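Local coordinates for protein tyrosine--tRNA ligase (Pyrococcus horikoshii, PDB 2CYC) that probably catalyses the two-step attachment of tyrosine to tRNA(Tyr), first activating the amino acid with ATP and then transferring it to the acceptor end of the tRNA, at residues 135-140 against 168-173; 175-180 against 198-203. All coordinates share one frame; numbering follows the deposited sequence.

How the interactions relate
Along the chain, interaction 1 comes first. Helix 128-138 leads in, and the contact of 135-140 with 168-173 closes a loop of 27 residues that includes helix 143-148. Interaction 2 opens only after that loop has closed. Its segments, 175-180 and 198-203, close a loop of 17 residues that holds strand 183-187 and most of helix 191-200. The two contacts therefore lie in series, neither nested nor crossed. Helix 164-178 serves both, and their centres are about 9 Å apart. It is tied to helix 128-138 in interaction 1 and to the end of helix 191-200 in interaction 2. Both contacts also reach the bound tyrosine through residues of helix 164-178.

Interaction 1: residues 135-140 against 168-173; sequences IDISKN and YPMMQV. With TYR (tyrosine), chain C.
CG2 of I137 stands anti to the backbone N, and CG1 of V173 does the same on its own helix (chi1 172°), which brings these two methyls within 3.9 Å of each other. M170 starts differently, with CG anti to the carbonyl carbon (chi1 -65°), which sets CG against S138 OG. The chain then bends at chi2, and this puts SD near I137 CG2. This is helix-to-helix packing in the class I synthetase catalytic domain, between helix 128-138 and the tyrosine-binding helix 164-178. The backbones come nearest at S138 and M170, whose CA atoms are 6.5 Å apart.

I137 is the main apolar group on its side. Its CG2 also meets M170 SD at 4.0 Å, and its CD1 lies against V173 CG1. I137 crosses both partners at a slant. On the M170 chain, CG packs against S138 OG at 3.4 Å. That hydroxyl is hydrogen-bonded to V134 O, one turn back in its own helix. F163 of the second subunit packs on both S138 and M170, so the contact borders the dimer interface.

Other residues of 168-173 reach the bound tyrosine. Beyond CG the Q172 chain is extended, and its amide lies over one face of the ligand ring, with Q172 CD 3.6 Å from ligand CE1. Q172 NE2 is hydrogen-bonded to Q190 OE1, which also bonds the bound tyrosine. Y168 OH is also hydrogen-bonded to E41 OE2. This hydroxyl links the ligand N to a carboxylate, which probably suits a positively charged ammonium. H76 meets the Y168 ring edge-to-face. The ligand N sits at the edge of the Y168 ring, in its plane, and donates to Y168 OH at 2.8 Å and to Q172 OE1 at 2.9 Å.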
# COMPACT_ATOMS: atom_id res chain seq x y z
N ILE A 135 -5.95 2.46 2.97
CA ILE A 135 -5.94 3.54 1.98
C ILE A 135 -6.32 4.88 2.63
O ILE A 135 -5.65 5.89 2.43
CB ILE A 135 -6.96 3.28 0.84
CG1 ILE A 135 -6.59 2.02 0.06
CG2 ILE A 135 -7.00 4.49 -0.11
CD1 ILE A 135 -5.22 2.07 -0.56
N ASP A 136 -7.41 4.87 3.40
CA ASP A 136 -7.89 6.08 4.07
C ASP A 136 -6.79 6.73 4.89
O ASP A 136 -6.59 7.95 4.86
CB ASP A 136 -9.08 5.72 4.96
CG ASP A 136 -9.75 6.94 5.55
OD1 ASP A 136 -9.77 8.00 4.89
OD2 ASP A 136 -10.28 6.83 6.68
N ILE A 137 -6.08 5.90 5.65
CA ILE A 137 -4.97 6.37 6.47
C ILE A 137 -3.84 6.89 5.56
O ILE A 137 -3.28 7.96 5.80
CB ILE A 137 -4.44 5.22 7.34
CG1 ILE A 137 -5.45 4.91 8.45
CG2 ILE A 137 -3.06 5.58 7.90
CD1 ILE A 137 -5.27 3.50 9.06
N SER A 138 -3.52 6.12 4.53
CA SER A 138 -2.44 6.48 3.62
C SER A 138 -2.64 7.82 2.93
O SER A 138 -1.68 8.44 2.48
CB SER A 138 -2.23 5.38 2.60
OG SER A 138 -1.75 4.21 3.25
N LYS A 139 -3.90 8.25 2.83
CA LYS A 139 -4.21 9.54 2.22
C LYS A 139 -3.80 10.68 3.15
O LYS A 139 -3.64 11.82 2.70
CB LYS A 139 -5.72 9.68 1.98
CG LYS A 139 -6.25 9.00 0.74
CD LYS A 139 -7.77 9.17 0.70
CE LYS A 139 -8.26 9.60 -0.66
NZ LYS A 139 -7.73 10.93 -1.06
N ASN A 140 -3.61 10.38 4.44
CA ASN A 140 -3.25 11.42 5.41
C ASN A 140 -1.81 11.36 5.89
O ASN A 140 -1.47 11.99 6.88
CB ASN A 140 -4.16 11.34 6.63
CG ASN A 140 -5.62 11.58 6.28
OD1 ASN A 140 -6.37 10.64 6.04
ND2 ASN A 140 -6.01 12.84 6.23
N TYR A 168 3.84 -1.87 5.03
CA TYR A 168 3.86 -2.38 6.41
C TYR A 168 3.49 -1.35 7.50
O TYR A 168 2.61 -1.60 8.33
CB TYR A 168 5.25 -2.99 6.68
CG TYR A 168 5.50 -3.63 8.04
CD1 TYR A 168 6.02 -4.92 8.13
CD2 TYR A 168 5.29 -2.93 9.23
CE1 TYR A 168 6.35 -5.49 9.35
CE2 TYR A 168 5.62 -3.50 10.47
CZ TYR A 168 6.15 -4.78 10.52
OH TYR A 168 6.47 -5.36 11.73
N PRO A 169 4.13 -0.18 7.51
CA PRO A 169 3.76 0.78 8.57
C PRO A 169 2.30 1.25 8.50
O PRO A 169 1.68 1.52 9.53
CB PRO A 169 4.76 1.92 8.37
CG PRO A 169 5.95 1.23 7.70
CD PRO A 169 5.25 0.34 6.70
N MET A 170 1.76 1.37 7.30
CA MET A 170 0.39 1.81 7.16
C MET A 170 -0.55 0.69 7.63
O MET A 170 -1.65 0.95 8.11
CB MET A 170 0.11 2.22 5.70
CG MET A 170 0.92 3.44 5.27
SD MET A 170 0.56 4.94 6.24
CE MET A 170 1.80 4.84 7.58
N MET A 171 -0.10 -0.55 7.50
CA MET A 171 -0.89 -1.68 7.96
C MET A 171 -0.90 -1.69 9.49
O MET A 171 -1.92 -2.01 10.10
CB MET A 171 -0.29 -3.00 7.44
CG MET A 171 -0.51 -3.27 5.96
SD MET A 171 0.54 -4.63 5.38
CE MET A 171 -0.13 -6.01 6.37
N GLN A 172 0.23 -1.33 10.11
CA GLN A 172 0.31 -1.32 11.57
C GLN A 172 -0.64 -0.27 12.12
O GLN A 172 -1.32 -0.51 13.13
CB GLN A 172 1.74 -1.03 12.06
CG GLN A 172 1.90 -1.12 13.60
CD GLN A 172 3.33 -1.43 14.05
OE1 GLN A 172 4.13 -1.95 13.27
NE2 GLN A 172 3.65 -1.14 15.32
N VAL A 173 -0.71 0.88 11.47
CA VAL A 173 -1.62 1.92 11.94
C VAL A 173 -3.08 1.47 11.75
O VAL A 173 -3.91 1.63 12.65
CB VAL A 173 -1.37 3.25 11.21
CG1 VAL A 173 -2.43 4.27 11.57
CG2 VAL A 173 0.01 3.78 11.60
N TYR C . 6.19 -3.84 14.01
CA TYR C . 6.08 -4.75 15.18
C TYR C . 7.44 -5.37 15.52
O TYR C . 8.38 -5.19 14.71
CB TYR C . 5.06 -5.86 14.89
CG TYR C . 3.64 -5.35 14.70
CD1 TYR C . 2.98 -4.68 15.72
CD2 TYR C . 2.97 -5.54 13.49
CE1 TYR C . 1.67 -4.20 15.55
CE2 TYR C . 1.66 -5.08 13.31
CZ TYR C . 1.02 -4.41 14.33
OH TYR C . -0.27 -3.94 14.14
OXT TYR C . 7.54 -6.02 16.57

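Interaction 2: residues 175-180 against 198-203; sequences DIFYQG and IEVAQK. With TYR (tyrosine), chain C.
F177 meets A201 and V200 where the end of helix 164-178 faces the end of helix 191-200 in the catalytic domain. F177 CG is anti to the carbonyl carbon (chi1 -65°), which carries the far end of the ring across to A201. Its CE1 lies 3.7 Å from A201 CB, and its CZ is equally close to A201 CA. V200 CG2 reaches F177 CE2 at 4.2 Å, and both partners come at the ring obliquely. P218 of strand 214-223 packs on F177 and on A201, so sheet and helices share this core. An alanine in place of F177 would probably open a gap beside A201 and leave V200 CG2 without its aromatic neighbour. Just after the helix, G180 takes positive phi in a Schellman motif.

Earlier in the same helix, D175 faces the pocket. Its OD2 accepts the ligand phenol OH in a very short bond of 2.5 Å, and its OD1 is hydrogen-bonded to Y130. Q179 NE2 donates to D175 O at 2.8 Å, from above the carbonyl plane. Across to 198-203 the contacts are all carbon to carbon, which implies that burial and fit hold the two ends together, while on the same helix D175 OD2 binds the ligand.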
# COMPACT_ATOMS: atom_id res chain seq x y z
N ASP A 175 -4.19 -1.55 11.66
CA ASP A 175 -4.48 -2.62 12.61
C ASP A 175 -5.09 -2.03 13.87
O ASP A 175 -5.95 -2.64 14.51
CB ASP A 175 -3.20 -3.36 13.01
CG ASP A 175 -2.59 -4.13 11.87
OD1 ASP A 175 -3.32 -4.47 10.92
OD2 ASP A 175 -1.38 -4.41 11.95
N ILE A 176 -4.62 -0.84 14.24
CA ILE A 176 -5.12 -0.19 15.44
C ILE A 176 -6.58 0.24 15.29
O ILE A 176 -7.43 -0.12 16.11
CB ILE A 176 -4.24 1.05 15.81
CG1 ILE A 176 -2.88 0.58 16.33
CG2 ILE A 176 -4.97 1.92 16.84
CD1 ILE A 176 -1.83 1.68 16.47
N PHE A 177 -6.87 0.98 14.24
CA PHE A 177 -8.22 1.47 14.05
C PHE A 177 -9.24 0.42 13.68
O PHE A 177 -10.37 0.47 14.13
CB PHE A 177 -8.20 2.62 13.04
CG PHE A 177 -7.45 3.81 13.56
CD1 PHE A 177 -8.03 4.65 14.52
CD2 PHE A 177 -6.14 4.04 13.18
CE1 PHE A 177 -7.31 5.69 15.10
CE2 PHE A 177 -5.39 5.08 13.76
CZ PHE A 177 -5.98 5.91 14.72
N TYR A 178 -8.82 -0.57 12.88
CA TYR A 178 -9.74 -1.62 12.48
C TYR A 178 -10.24 -2.45 13.67
O TYR A 178 -11.38 -2.88 13.68
CB TYR A 178 -9.09 -2.55 11.47
CG TYR A 178 -10.09 -3.44 10.79
CD1 TYR A 178 -10.89 -2.96 9.76
CD2 TYR A 178 -10.25 -4.77 11.19
CE1 TYR A 178 -11.83 -3.77 9.13
CE2 TYR A 178 -11.18 -5.59 10.58
CZ TYR A 178 -11.96 -5.08 9.55
OH TYR A 178 -12.86 -5.90 8.91
N GLN A 179 -9.37 -2.68 14.65
CA GLN A 179 -9.75 -3.46 15.83
C GLN A 179 -10.32 -2.57 16.96
O GLN A 179 -10.61 -3.07 18.04
CB GLN A 179 -8.54 -4.24 16.36
CG GLN A 179 -7.84 -5.10 15.31
CD GLN A 179 -6.61 -5.81 15.86
OE1 GLN A 179 -6.70 -6.91 16.43
NE2 GLN A 179 -5.45 -5.18 15.69
N GLY A 180 -10.46 -1.27 16.69
CA GLY A 180 -10.97 -0.35 17.69
C GLY A 180 -10.05 -0.19 18.89
O GLY A 180 -10.50 0.03 20.01
N ILE A 198 -2.01 8.60 16.24
CA ILE A 198 -2.61 9.67 17.00
C ILE A 198 -2.89 10.88 16.11
O ILE A 198 -3.94 11.51 16.24
CB ILE A 198 -1.72 10.05 18.20
CG1 ILE A 198 -1.78 8.92 19.23
CG2 ILE A 198 -2.17 11.35 18.82
CD1 ILE A 198 -0.71 9.00 20.32
N GLU A 199 -1.97 11.18 15.19
CA GLU A 199 -2.14 12.30 14.25
C GLU A 199 -3.33 12.14 13.28
O GLU A 199 -4.04 13.10 13.00
CB GLU A 199 -0.87 12.48 13.41
CG GLU A 199 0.19 13.39 14.02
CD GLU A 199 1.51 13.34 13.25
OE1 GLU A 199 1.47 13.24 12.00
OE2 GLU A 199 2.58 13.42 13.89
N VAL A 200 -3.55 10.93 12.77
CA VAL A 200 -4.64 10.71 11.82
C VAL A 200 -5.97 10.24 12.42
O VAL A 200 -6.98 10.19 11.71
CB VAL A 200 -4.25 9.67 10.74
CG1 VAL A 200 -2.91 10.08 10.07
CG2 VAL A 200 -4.14 8.27 11.37
N ALA A 201 -5.98 9.91 13.71
CA ALA A 201 -7.18 9.38 14.36
C ALA A 201 -8.51 10.07 14.04
O ALA A 201 -9.49 9.42 13.68
CB ALA A 201 -7.00 9.34 15.87
N GLN A 202 -8.53 11.39 14.19
CA GLN A 202 -9.75 12.14 13.96
C GLN A 202 -10.05 12.47 12.51
O GLN A 202 -11.09 13.06 12.22
CB GLN A 202 -9.73 13.39 14.83
CG GLN A 202 -9.67 13.05 16.32
CD GLN A 202 -9.70 14.26 17.22
OE1 GLN A 202 -10.35 14.25 18.26
NE2 GLN A 202 -8.99 15.31 16.84
N LYS A 203 -9.16 12.07 11.61
CA LYS A 203 -9.37 12.33 10.19
C LYS A 203 -9.92 11.10 9.46
O LYS A 203 -10.33 11.19 8.30
CB LYS A 203 -8.05 12.72 9.52
CG LYS A 203 -7.33 13.86 10.21
CD LYS A 203 -6.05 14.19 9.47
CE LYS A 203 -5.25 15.26 10.20
NZ LYS A 203 -4.04 15.64 9.43
N TYR C . 6.19 -3.84 14.01
CA TYR C . 6.08 -4.75 15.18
C TYR C . 7.44 -5.37 15.52
O TYR C . 8.38 -5.19 14.71
CB TYR C . 5.06 -5.86 14.89
CG TYR C . 3.64 -5.35 14.70
CD1 TYR C . 2.98 -4.68 15.72
CD2 TYR C . 2.97 -5.54 13.49
CE1 TYR C . 1.67 -4.20 15.55
CE2 TYR C . 1.66 -5.08 13.31
CZ TYR C . 1.02 -4.41 14.33
OH TYR C . -0.27 -3.94 14.14
OXT TYR C . 7.54 -6.02 16.57